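Side-chain contacts in ferrous iron transport protein B (Escherichia coli, PDB 3I8S), which takes up ferrous iron across the inner membrane in a GTP-driven process, its cytosolic GTPase domain probably coupling nucleotide binding to channel opening: residues I9-S14 / L98-Y103; A34-E39 / T70-Q75; Q207-D212 / Q224-A229; N21-S26 / A158-I163. All coordinates share one frame; numbering follows the deposited sequence. Where two conformers were deposited one is given.

Contact 1 (I9-S14 / L98-Y103); sequences IGNPNS and LERNLY
Asn11, in the GTP-binding P-loop, lays its carboxamide over that of Asn101 on helix 98-111, the two flat groups stacked with their planes 12° apart. Followed outward, the Asn11 side chain meets this helix atom by atom. CB lies 4.0 Å from Asn101 OD1. CG comes next, over Asn101 CG at 4.0 Å, where the amides overlap. At the tip the branches part: OD1 approaches the backbone, 3.9 Å from Asn101 O, while ND2 lies 4.0 Å from Asn101 ND2 and 4.1 Å from Arg100 CG. The amide is aimed this way because CG stands anti to the carbonyl carbon (chi1 -76°), and in the modelled conformer the Arg100 chain runs extended past it. A water accepts from Asn11 N and lies 2.7 Å from Asn101 OD1, whose stronger tie is to the backbone N of Asp94; asparagine suits position 101 because its small flat amide can do this and still offer a face. With only the methyl group of an alanine at Asn11, the Asn101 amide is likely to lose the flat group stacked on it. Within the loop, Ser14 OG donates to Asn11 O at 2.8 Å and so bridges the ends of the type II turn from Asn11 to Ser14. The loop follows strand 4-10 and faces the first turn of helix 98-111, with Tyr61 touching both Asn11 and Arg100, Val93 of strand 88-94 touching Asn101, and helix 240-259 against Leu98 and Leu102.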
loop_
_atom_site.group_PDB
_atom_site.type_symbol
_atom_site.label_atom_id
_atom_site.label_comp_id
_atom_site.label_asym_id
_atom_site.label_seq_id
_atom_site.Cartn_x
_atom_site.Cartn_y
_atom_site.Cartn_z
ATOM N N ILE A 9 2.455 -3.538 -6.602
ATOM C CA ILE A 9 3.311 -3.052 -5.539
ATOM C C ILE A 9 3.418 -4.107 -4.448
ATOM O O ILE A 9 2.423 -4.772 -4.112
ATOM C CB ILE A 9 2.780 -1.746 -4.899
ATOM C CG1 ILE A 9 3.930 -1.133 -4.030
ATOM C CG2 ILE A 9 1.406 -2.011 -4.249
ATOM C CD1 ILE A 9 3.761 0.317 -3.581
ATOM N N GLY A 10 4.627 -4.237 -3.928
ATOM C CA GLY A 10 4.890 -5.127 -2.839
ATOM C C GLY A 10 6.291 -4.978 -2.331
ATOM O O GLY A 10 7.080 -4.211 -2.862
ATOM N N ASN A 11 6.626 -5.784 -1.337
ATOM C CA ASN A 11 7.947 -5.791 -0.784
ATOM C C ASN A 11 8.922 -6.474 -1.776
ATOM O O ASN A 11 8.502 -7.168 -2.691
ATOM C CB ASN A 11 7.984 -6.565 0.542
ATOM C CG ASN A 11 7.366 -5.765 1.742
ATOM O OD1 ASN A 11 6.338 -5.078 1.645
ATOM N ND2 ASN A 11 8.006 -5.878 2.838
ATOM N N PRO A 12 10.220 -6.289 -1.555
ATOM C CA PRO A 12 11.224 -6.997 -2.369
ATOM C C PRO A 12 11.036 -8.487 -2.276
ATOM O O PRO A 12 10.724 -8.992 -1.198
ATOM C CB PRO A 12 12.532 -6.572 -1.746
ATOM C CG PRO A 12 12.253 -5.252 -1.185
ATOM C CD PRO A 12 10.863 -5.391 -0.588
ATOM N N ASN A 13 11.237 -9.210 -3.375
ATOM C CA ASN A 13 11.157 -10.693 -3.330
ATOM C C ASN A 13 9.851 -11.241 -2.706
ATOM O O ASN A 13 9.860 -12.175 -1.905
ATOM C CB ASN A 13 12.360 -11.317 -2.652
ATOM C CG ASN A 13 12.484 -12.762 -2.988
ATOM O OD1 ASN A 13 12.184 -13.149 -4.132
ATOM N ND2 ASN A 13 12.869 -13.590 -2.016
ATOM N N SER A 14 8.759 -10.604 -3.073
ATOM C CA SER A 14 7.409 -10.946 -2.583
ATOM C C SER A 14 6.613 -11.776 -3.571
ATOM O O SER A 14 5.461 -12.128 -3.286
ATOM C CB SER A 14 6.628 -9.697 -2.211
ATOM O OG SER A 14 6.408 -8.841 -3.319
ATOM N N LEU A 98 3.860 -12.177 6.704
ATOM C CA LEU A 98 2.682 -11.335 6.711
ATOM C C LEU A 98 2.825 -10.037 7.501
ATOM O O LEU A 98 2.492 -8.970 6.985
ATOM C CB LEU A 98 1.502 -12.147 7.259
ATOM C CG LEU A 98 0.152 -11.441 7.180
ATOM C CD1 LEU A 98 -0.245 -11.055 5.753
ATOM C CD2 LEU A 98 -0.917 -12.319 7.872
ATOM N N GLU A 99 3.289 -10.131 8.750
ATOM C CA GLU A 99 3.345 -8.971 9.660
ATOM C C GLU A 99 4.226 -7.877 9.044
ATOM O O GLU A 99 3.830 -6.713 8.920
ATOM C CB GLU A 99 3.795 -9.367 11.081
ATOM C CG GLU A 99 3.800 -8.193 12.082
ATOM C CD GLU A 99 3.579 -8.577 13.555
ATOM O OE1 GLU A 99 3.391 -9.780 13.883
ATOM O OE2 GLU A 99 3.608 -7.655 14.396
ATOM N N ARG A 100 5.392 -8.298 8.556
ATOM C CA ARG A 100 6.326 -7.406 7.864
ATOM C C ARG A 100 5.685 -6.792 6.625
ATOM O O ARG A 100 5.750 -5.555 6.378
ATOM C CB ARG A 100 7.591 -8.172 7.428
ATOM C CG ARG A 100 8.587 -7.302 6.616
ATOM C CD ARG A 100 9.943 -7.922 6.521
ATOM N NE ARG A 100 10.979 -6.955 6.141
ATOM C CZ ARG A 100 12.222 -6.932 6.645
ATOM N NH1 ARG A 100 12.610 -7.781 7.595
ATOM N NH2 ARG A 100 13.097 -6.027 6.207
ATOM N N ASN A 101 5.084 -7.650 5.815
ATOM C CA ASN A 101 4.520 -7.193 4.546
ATOM C C ASN A 101 3.332 -6.247 4.707
ATOM O O ASN A 101 3.073 -5.403 3.824
ATOM C CB ASN A 101 4.086 -8.369 3.655
ATOM C CG ASN A 101 5.253 -9.014 2.905
ATOM O OD1 ASN A 101 5.198 -9.150 1.682
ATOM N ND2 ASN A 101 6.321 -9.411 3.632
ATOM N N LEU A 102 2.599 -6.379 5.819
ATOM C CA LEU A 102 1.415 -5.575 6.005
ATOM C C LEU A 102 1.715 -4.076 6.294
ATOM O O LEU A 102 0.799 -3.250 6.286
ATOM C CB LEU A 102 0.510 -6.166 7.104
ATOM C CG LEU A 102 -0.363 -7.362 6.662
ATOM C CD1 LEU A 102 -1.156 -7.896 7.917
ATOM C CD2 LEU A 102 -1.288 -6.986 5.511
ATOM N N TYR A 103 2.959 -3.732 6.611
ATOM C CA TYR A 103 3.250 -2.302 6.868
ATOM C C TYR A 103 2.918 -1.491 5.609
ATOM O O TYR A 103 2.213 -0.473 5.646
ATOM C CB TYR A 103 4.670 -2.106 7.327
ATOM C CG TYR A 103 4.904 -0.717 7.863
ATOM C CD1 TYR A 103 4.571 -0.409 9.169
ATOM C CD2 TYR A 103 5.405 0.305 7.044
ATOM C CE1 TYR A 103 4.747 0.858 9.669
ATOM C CE2 TYR A 103 5.603 1.585 7.537
ATOM C CZ TYR A 103 5.245 1.851 8.861
ATOM O OH TYR A 103 5.429 3.098 9.380
HETATM O O HOH W 1 4.555 -7.192 -0.097
HETATM O O HOH W 2 10.435 -6.306 3.404
#

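Contact 2 (A34-E39 / T70-Q75); sequences AGVTVE and TSLDEQ
The loop between strands 28-32 and 39-46 corresponds to the first switch region of a P-loop GTPase, and residues 35-39 are predicted to bind GTP; in this nucleotide-free structure it rests on the start of helix 72-83, in the region after the G3 (DxxG) motif, which corresponds to the second switch. Two valines make the contact. Leu72 splits its methyl groups between them: CD2 meets Val36 CG1 at 4.0 Å, and CD1 meets Val38 CG2 at 3.9 Å. In both pairs the side chains lie alongside, pointing opposite ways, and Ile76, one turn further along the helix, touches both valines as well. Branched aliphatic residues suit a surface patch of this kind, since they bury methyl groups without directional polar bonds, consistent with a switch that must move with the nucleotide, as in related GTPases. On the helix side Ser71 is the N-cap, its OG accepting a weak bond of 3.3 Å from Glu74 N. Asp73 extends beside the patch and also touches Pro58 of the predicted third GTP-binding group. Val38 has CG1 anti to its own N (chi1 174°), which brings that methyl to 3.9 Å from Asp73 OD1.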
loop_
_atom_site.group_PDB
_atom_site.type_symbol
_atom_site.label_atom_id
_atom_site.label_comp_id
_atom_site.label_asym_id
_atom_site.label_seq_id
_atom_site.Cartn_x
_atom_site.Cartn_y
_atom_site.Cartn_z
ATOM N N ALA A 34 11.126 8.370 -15.129
ATOM C CA ALA A 34 11.584 9.696 -15.580
ATOM C C ALA A 34 12.604 10.292 -14.622
ATOM O O ALA A 34 12.348 10.362 -13.427
ATOM C CB ALA A 34 10.402 10.661 -15.737
ATOM N N GLY A 35 13.752 10.667 -15.176
ATOM C CA GLY A 35 14.789 11.409 -14.469
ATOM C C GLY A 35 15.756 10.583 -13.644
ATOM O O GLY A 35 16.654 11.148 -13.006
ATOM N N VAL A 36 15.590 9.260 -13.646
ATOM C CA VAL A 36 16.475 8.369 -12.907
ATOM C C VAL A 36 16.800 7.130 -13.742
ATOM O O VAL A 36 16.206 6.902 -14.794
ATOM C CB VAL A 36 15.856 7.961 -11.557
ATOM C CG1 VAL A 36 15.588 9.192 -10.699
ATOM C CG2 VAL A 36 14.549 7.128 -11.759
ATOM N N THR A 37 17.736 6.323 -13.260
ATOM C CA THR A 37 18.193 5.172 -14.020
ATOM C C THR A 37 17.402 3.879 -13.675
ATOM O O THR A 37 17.616 2.829 -14.307
ATOM C CB THR A 37 19.750 5.027 -13.880
ATOM O OG1 THR A 37 20.108 4.915 -12.490
ATOM C CG2 THR A 37 20.425 6.241 -14.473
ATOM N N VAL A 38 16.448 3.973 -12.752
ATOM C CA VAL A 38 15.741 2.812 -12.242
ATOM C C VAL A 38 14.793 2.360 -13.365
ATOM O O VAL A 38 14.129 3.191 -13.984
ATOM C CB VAL A 38 14.933 3.120 -10.940
ATOM C CG1 VAL A 38 14.077 1.912 -10.511
ATOM C CG2 VAL A 38 15.868 3.603 -9.803
ATOM N N GLU A 39 14.787 1.061 -13.640
ATOM C CA GLU A 39 13.919 0.469 -14.678
ATOM C C GLU A 39 12.436 0.597 -14.354
ATOM O O GLU A 39 11.999 0.381 -13.206
ATOM C CB GLU A 39 14.275 -1.004 -14.868
ATOM C CG GLU A 39 13.295 -1.831 -15.683
ATOM C CD GLU A 39 13.360 -3.306 -15.328
ATOM O OE1 GLU A 39 14.039 -4.031 -16.085
ATOM O OE2 GLU A 39 12.779 -3.723 -14.275
ATOM N N THR A 70 17.863 6.630 1.968
ATOM C CA THR A 70 16.471 6.313 1.667
ATOM C C THR A 70 16.332 5.947 0.202
ATOM O O THR A 70 16.463 6.802 -0.673
ATOM C CB THR A 70 15.521 7.486 2.013
ATOM O OG1 THR A 70 14.295 7.363 1.265
ATOM C CG2 THR A 70 16.227 8.848 1.744
ATOM N N SER A 71 16.036 4.681 -0.058
ATOM C CA SER A 71 16.033 4.181 -1.422
ATOM C C SER A 71 15.159 5.004 -2.393
ATOM O O SER A 71 14.063 5.510 -2.070
ATOM C CB SER A 71 15.666 2.678 -1.474
ATOM O OG SER A 71 14.296 2.414 -1.237
ATOM N N LEU A 72 15.689 5.124 -3.595
ATOM C CA LEU A 72 14.922 5.616 -4.721
ATOM C C LEU A 72 13.695 4.799 -4.885
ATOM O O LEU A 72 12.611 5.353 -5.061
ATOM C CB LEU A 72 15.730 5.522 -6.019
ATOM C CG LEU A 72 16.383 6.788 -6.504
ATOM C CD1 LEU A 72 17.366 6.435 -7.614
ATOM C CD2 LEU A 72 15.286 7.716 -7.000
ATOM N N ASP A 73 13.857 3.469 -4.800
ATOM C CA ASP A 73 12.758 2.522 -5.072
ATOM C C ASP A 73 11.484 2.918 -4.317
ATOM O O ASP A 73 10.402 2.927 -4.879
ATOM C CB ASP A 73 13.171 1.067 -4.739
ATOM C CG ASP A 73 14.070 0.418 -5.813
ATOM O OD1 ASP A 73 14.543 1.078 -6.775
ATOM O OD2 ASP A 73 14.349 -0.805 -5.693
ATOM N N GLU A 74 11.614 3.240 -3.040
ATOM C CA GLU A 74 10.516 3.717 -2.197
ATOM C C GLU A 74 9.875 5.068 -2.593
ATOM O O GLU A 74 8.632 5.255 -2.533
ATOM C CB GLU A 74 11.036 3.770 -0.760
ATOM C CG GLU A 74 10.119 4.303 0.308
ATOM C CD GLU A 74 9.870 5.787 0.217
ATOM O OE1 GLU A 74 10.846 6.556 0.315
ATOM O OE2 GLU A 74 8.684 6.193 0.081
ATOM N N GLN A 75 10.703 6.030 -2.959
ATOM C CA GLN A 75 10.157 7.328 -3.407
ATOM C C GLN A 75 9.439 7.209 -4.743
ATOM O O GLN A 75 8.403 7.837 -4.975
ATOM C CB GLN A 75 11.256 8.353 -3.470
ATOM C CG GLN A 75 11.782 8.595 -2.079
ATOM C CD GLN A 75 12.831 9.611 -1.979
ATOM O OE1 GLN A 75 13.526 9.956 -2.948
ATOM N NE2 GLN A 75 12.998 10.116 -0.753
#

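Contact 3 (Q207-D212 / Q224-A229); sequences QMLEGD and QHLDAA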
loop_
_atom_site.group_PDB
_atom_site.type_symbol
_atom_site.label_atom_id
_atom_site.label_comp_id
_atom_site.label_asym_id
_atom_site.label_seq_id
_atom_site.Cartn_x
_atom_site.Cartn_y
_atom_site.Cartn_z
ATOM N N GLN A 207 2.515 11.807 7.793
ATOM C CA GLN A 207 3.863 11.522 7.340
ATOM C C GLN A 207 4.812 12.648 7.719
ATOM O O GLN A 207 5.956 12.396 8.126
ATOM C CB GLN A 207 3.897 11.271 5.830
ATOM C CG GLN A 207 3.142 10.032 5.446
ATOM C CD GLN A 207 3.847 8.812 5.946
ATOM O OE1 GLN A 207 3.316 8.054 6.731
ATOM N NE2 GLN A 207 5.092 8.621 5.476
ATOM N N MET A 208 4.349 13.891 7.606
ATOM C CA MET A 208 5.214 15.032 7.921
ATOM C C MET A 208 5.522 15.074 9.431
ATOM O O MET A 208 6.649 15.359 9.845
ATOM C CB MET A 208 4.547 16.345 7.503
ATOM C CG MET A 208 4.384 16.571 5.997
ATOM S SD MET A 208 3.373 18.048 5.707
ATOM C CE MET A 208 4.486 19.287 6.308
ATOM N N LEU A 209 4.518 14.808 10.234
ATOM C CA LEU A 209 4.704 14.732 11.695
ATOM C C LEU A 209 5.664 13.592 12.099
ATOM O O LEU A 209 6.396 13.716 13.073
ATOM C CB LEU A 209 3.358 14.531 12.389
ATOM C CG LEU A 209 2.342 15.672 12.219
ATOM C CD1 LEU A 209 0.928 15.269 12.684
ATOM C CD2 LEU A 209 2.833 16.913 12.949
ATOM N N GLU A 210 5.637 12.492 11.358
ATOM C CA GLU A 210 6.564 11.398 11.565
ATOM C C GLU A 210 8.008 11.758 11.176
ATOM O O GLU A 210 8.941 11.082 11.602
ATOM C CB GLU A 210 6.066 10.122 10.850
ATOM C CG GLU A 210 6.769 8.882 11.351
ATOM C CD GLU A 210 6.341 7.615 10.642
ATOM O OE1 GLU A 210 5.902 7.699 9.460
ATOM O OE2 GLU A 210 6.449 6.532 11.300
ATOM N N GLY A 211 8.189 12.838 10.402
ATOM C CA GLY A 211 9.484 13.304 9.924
ATOM C C GLY A 211 9.817 12.956 8.482
ATOM O O GLY A 211 10.969 13.040 8.088
ATOM N N ASP A 212 8.830 12.538 7.696
ATOM C CA ASP A 212 9.051 12.197 6.284
ATOM C C ASP A 212 9.322 13.489 5.503
ATOM O O ASP A 212 8.449 14.331 5.385
ATOM C CB ASP A 212 7.809 11.492 5.748
ATOM C CG ASP A 212 7.930 11.023 4.322
ATOM O OD1 ASP A 212 8.470 11.731 3.476
ATOM O OD2 ASP A 212 7.356 9.945 4.032
ATOM N N GLN A 224 5.226 25.116 6.273
ATOM C CA GLN A 224 5.487 26.261 7.147
ATOM C C GLN A 224 4.881 26.176 8.569
ATOM O O GLN A 224 5.231 26.965 9.453
ATOM C CB GLN A 224 5.001 27.547 6.450
ATOM C CG GLN A 224 6.002 28.118 5.477
ATOM C CD GLN A 224 7.083 28.968 6.165
ATOM O OE1 GLN A 224 7.838 28.474 7.018
ATOM N NE2 GLN A 224 7.160 30.254 5.792
ATOM N N HIS A 225 3.972 25.223 8.779
ATOM C CA HIS A 225 3.223 25.117 10.030
ATOM C C HIS A 225 3.646 23.897 10.839
ATOM O O HIS A 225 3.168 23.696 11.963
ATOM C CB HIS A 225 1.724 25.056 9.709
ATOM C CG HIS A 225 1.227 26.287 9.030
ATOM N ND1 HIS A 225 0.910 27.442 9.717
ATOM C CD2 HIS A 225 1.059 26.566 7.719
ATOM C CE1 HIS A 225 0.545 28.371 8.849
ATOM N NE2 HIS A 225 0.624 27.861 7.633
ATOM N N LEU A 226 4.580 23.128 10.271
ATOM C CA LEU A 226 4.993 21.844 10.820
ATOM C C LEU A 226 5.777 21.994 12.126
ATOM O O LEU A 226 5.521 21.289 13.089
ATOM C CB LEU A 226 5.793 21.056 9.768
ATOM C CG LEU A 226 6.359 19.741 10.271
ATOM C CD1 LEU A 226 5.226 18.831 10.681
ATOM C CD2 LEU A 226 7.274 19.111 9.222
ATOM N N ASP A 227 6.685 22.953 12.200
ATOM C CA ASP A 227 7.428 23.166 13.458
ATOM C C ASP A 227 6.521 23.518 14.651
ATOM O O ASP A 227 6.722 23.015 15.766
ATOM C CB ASP A 227 8.516 24.252 13.288
ATOM C CG ASP A 227 9.692 23.769 12.436
ATOM O OD1 ASP A 227 9.664 22.578 12.019
ATOM O OD2 ASP A 227 10.642 24.571 12.200
ATOM N N ALA A 228 5.533 24.380 14.405
ATOM C CA ALA A 228 4.591 24.765 15.442
ATOM C C ALA A 228 3.768 23.570 15.853
ATOM O O ALA A 228 3.544 23.360 17.060
ATOM C CB ALA A 228 3.701 25.900 14.978
ATOM N N ALA A 229 3.373 22.748 14.872
ATOM C CA ALA A 229 2.604 21.534 15.161
ATOM C C ALA A 229 3.424 20.554 16.012
ATOM O O ALA A 229 2.926 20.029 17.004
ATOM C CB ALA A 229 2.146 20.843 13.874
#
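Leu226 enters obliquely between Met208 and Leu209, crossing each of them and giving both its methyl groups to the end of helix 198-210. Its CD1 packs against Leu209 CD2 at 3.8 Å, while CD2 lies 4.0 Å from Met208 CE. Both methyls also lie close to the carbonyl of Met208, CD1 at 3.8 Å from Met208 O. A chi1 of 176° swings Leu226 CG out to helix 198-210, and chi2 sets the two methyls. Met208 reaches out differently: its chain bends at chi3 (68°), bringing CE round to the CB of Leu226 as well, and the flexibility of an unbranched thioether suits it to follow that contour. Leu209 CD2 has a second neighbour, Ala229 CB at 4.1 Å, one turn on from Leu226, where a small residue lets the leucine come close to the helix. Were Leu226 cut back to alanine, a gap would probably open between Met208 and Leu209, with the methionine methyl free to turn. The surroundings are helical too: Arg216 of helix 213-218 touches Met208 and Leu226, and Glu184 of helix 179-191 touches Leu209 and Ala229. The Met208 carbonyl accepts the backbone bond from Gly211 N, and Asp212 N bonds to Gln207 O, a Schellman motif, the common helix C-terminal cap, in which Gly211 takes positive phi, easiest for a residue with no side chain. Asp212 then serves as N-cap of the next helix. The apolar packing joins helices 198-210 and 226-236, with the short helix 213-218 between them, in the cytosolic helical domain of FeoB.

Contact 4 (N21-S26 / A158-I163); sequences NQLTGS and ALKLAI
Leu23, in the last turn of helix 16-24, faces helix 154-164, the nearest alpha carbons, those of Leu23 and Lys160, being 9.4 Å apart. Helix 16-24 stops just beyond: Gly25 takes positive phi (55°), easily adopted without a side chain, and its N bonds back to Asn21 O. The partner segment 158-163 is helical throughout. At such a separation the backbones do not touch, and long side chains bridge the distance. Leu23 forks toward two of them. Its CD1 meets Leu159 CD2 at 4.2 Å, the two leucines crossing at about a right angle, and its CD2 meets Lys160 CE at 4.0 Å, the lysine running past it in the opposite direction. In the Ras-like fold of the GTPase domain, helix 16-24 is the one that follows the P-loop, and helix 154-164 is the last of the domain's helices; both pack here on the central sheet. Phe45 of strand 39-46 touches Leu23 and Lys160, while Ile116 of strand 115-120 touches Leu159, so leucines, an isoleucine and a phenylalanine ring meet between the helices and the sheet. Lysine suits position 160 because its methylenes can cover Leu23 while the charged end travels on to polar partners. With the chain fully extended beyond CG (chi3 178°), NZ donates to Ser46 O and to a water at 2.9 Å from Lys160 NZ. That water in turn donates to the carbonyl near the helix end, with the water oxygen 2.7 Å from Leu23 O, giving the two helices a bridge beside their apolar contact.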
loop_
_atom_site.group_PDB
_atom_site.type_symbol
_atom_site.label_atom_id
_atom_site.label_comp_id
_atom_site.label_asym_id
_atom_site.label_seq_id
_atom_site.Cartn_x
_atom_site.Cartn_y
_atom_site.Cartn_z
ATOM N N ASN A 21 5.071 -11.148 -14.623
ATOM C CA ASN A 21 5.399 -11.938 -15.798
ATOM C C ASN A 21 4.272 -12.895 -16.202
ATOM O O ASN A 21 3.989 -13.070 -17.384
ATOM C CB ASN A 21 6.709 -12.686 -15.560
ATOM C CG ASN A 21 7.895 -11.776 -15.615
ATOM O OD1 ASN A 21 7.842 -10.725 -16.257
ATOM N ND2 ASN A 21 9.001 -12.182 -14.969
ATOM N N GLN A 22 3.609 -13.475 -15.210
ATOM C CA GLN A 22 2.495 -14.384 -15.454
ATOM C C GLN A 22 1.315 -13.663 -16.089
ATOM O O GLN A 22 0.673 -14.191 -16.990
ATOM C CB GLN A 22 2.049 -15.010 -14.141
ATOM C CG GLN A 22 2.989 -16.084 -13.684
ATOM C CD GLN A 22 2.672 -16.632 -12.320
ATOM O OE1 GLN A 22 1.891 -16.065 -11.556
ATOM N NE2 GLN A 22 3.327 -17.733 -11.983
ATOM N N LEU A 23 1.034 -12.459 -15.631
ATOM C CA LEU A 23 -0.139 -11.697 -16.104
ATOM C C LEU A 23 0.079 -11.155 -17.517
ATOM O O LEU A 23 -0.798 -11.201 -18.362
ATOM C CB LEU A 23 -0.430 -10.571 -15.139
ATOM C CG LEU A 23 -1.146 -11.014 -13.861
ATOM C CD1 LEU A 23 -1.194 -9.854 -12.898
ATOM C CD2 LEU A 23 -2.551 -11.510 -14.226
ATOM N N THR A 24 1.289 -10.691 -17.779
ATOM C CA THR A 24 1.572 -9.910 -18.979
ATOM C C THR A 24 2.240 -10.705 -20.094
ATOM O O THR A 24 2.199 -10.278 -21.239
ATOM C CB THR A 24 2.438 -8.654 -18.667
ATOM O OG1 THR A 24 3.769 -9.039 -18.238
ATOM C CG2 THR A 24 1.756 -7.809 -17.610
ATOM N N GLY A 25 2.872 -11.835 -19.781
ATOM C CA GLY A 25 3.546 -12.636 -20.793
ATOM C C GLY A 25 4.560 -11.815 -21.580
ATOM O O GLY A 25 5.377 -11.101 -20.993
ATOM N N SER A 26 4.456 -11.891 -22.900
ATOM C CA SER A 26 5.365 -11.219 -23.835
ATOM C C SER A 26 4.981 -9.747 -24.031
ATOM O O SER A 26 5.754 -8.993 -24.626
ATOM C CB SER A 26 5.368 -11.942 -25.195
ATOM O OG SER A 26 4.100 -11.824 -25.840
ATOM N N ALA A 158 -8.915 -16.001 -10.184
ATOM C CA ALA A 158 -9.582 -15.296 -9.072
ATOM C C ALA A 158 -9.169 -13.817 -8.978
ATOM O O ALA A 158 -9.991 -12.936 -8.656
ATOM C CB ALA A 158 -9.340 -16.006 -7.763
ATOM N N LEU A 159 -7.895 -13.524 -9.255
ATOM C CA LEU A 159 -7.428 -12.160 -9.266
ATOM C C LEU A 159 -8.127 -11.349 -10.375
ATOM O O LEU A 159 -8.538 -10.197 -10.147
ATOM C CB LEU A 159 -5.901 -12.122 -9.476
ATOM C CG LEU A 159 -5.190 -10.759 -9.439
ATOM C CD1 LEU A 159 -5.504 -10.062 -8.092
ATOM C CD2 LEU A 159 -3.645 -10.967 -9.713
ATOM N N LYS A 160 -8.249 -11.944 -11.572
ATOM C CA LYS A 160 -8.914 -11.256 -12.678
ATOM C C LYS A 160 -10.392 -11.003 -12.370
ATOM O O LYS A 160 -10.899 -9.959 -12.708
ATOM C CB LYS A 160 -8.702 -11.990 -14.005
ATOM C CG LYS A 160 -7.271 -11.921 -14.527
ATOM C CD LYS A 160 -7.163 -12.471 -15.890
ATOM C CE LYS A 160 -5.791 -12.382 -16.467
ATOM N NZ LYS A 160 -5.831 -12.777 -17.943
ATOM N N LEU A 161 -11.074 -11.950 -11.741
ATOM C CA LEU A 161 -12.451 -11.766 -11.237
ATOM C C LEU A 161 -12.515 -10.535 -10.318
ATOM O O LEU A 161 -13.384 -9.695 -10.468
ATOM C CB LEU A 161 -12.901 -12.987 -10.434
ATOM C CG LEU A 161 -14.303 -13.014 -9.794
ATOM C CD1 LEU A 161 -15.379 -12.591 -10.779
ATOM C CD2 LEU A 161 -14.689 -14.434 -9.246
ATOM N N ALA A 162 -11.611 -10.512 -9.340
ATOM C CA ALA A 162 -11.496 -9.414 -8.400
ATOM C C ALA A 162 -11.292 -8.060 -9.097
ATOM O O ALA A 162 -11.909 -7.064 -8.698
ATOM C CB ALA A 162 -10.391 -9.721 -7.344
ATOM N N ILE A 163 -10.463 -8.021 -10.115
ATOM C CA ILE A 163 -10.257 -6.787 -10.900
ATOM C C ILE A 163 -11.591 -6.331 -11.520
ATOM O O ILE A 163 -12.017 -5.157 -11.404
ATOM C CB ILE A 163 -9.145 -6.983 -11.977
ATOM C CG1 ILE A 163 -7.734 -7.139 -11.351
ATOM C CG2 ILE A 163 -9.217 -5.827 -13.004
ATOM C CD1 ILE A 163 -6.614 -7.646 -12.352
HETATM O O HOH W 3 -2.982 -12.780 -18.385
#

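How the contacts relate
Contact 1 contains P-loop residues known to bind GTP; contacts 2 and 4 lie in the same domain, each with its centre 19 Å from that of contact 1. Contact 2 is nested along the chain inside the loop that contact 1 closes, and its Asp73 side chain is about 7 Å from that of Pro12. Contact 4 lies between the helix that follows the P-loop and helix 154-164, and its segments alternate with those of contact 1 along the chain. Contact 3 belongs to the helical domain, its centre 40 Å from that of contact 4 and 27 Å from that of contact 1, yet it touches contact 1: Tyr103 OH packs 4.1 Å from Glu210 OE2, and Arg248 binds both residues.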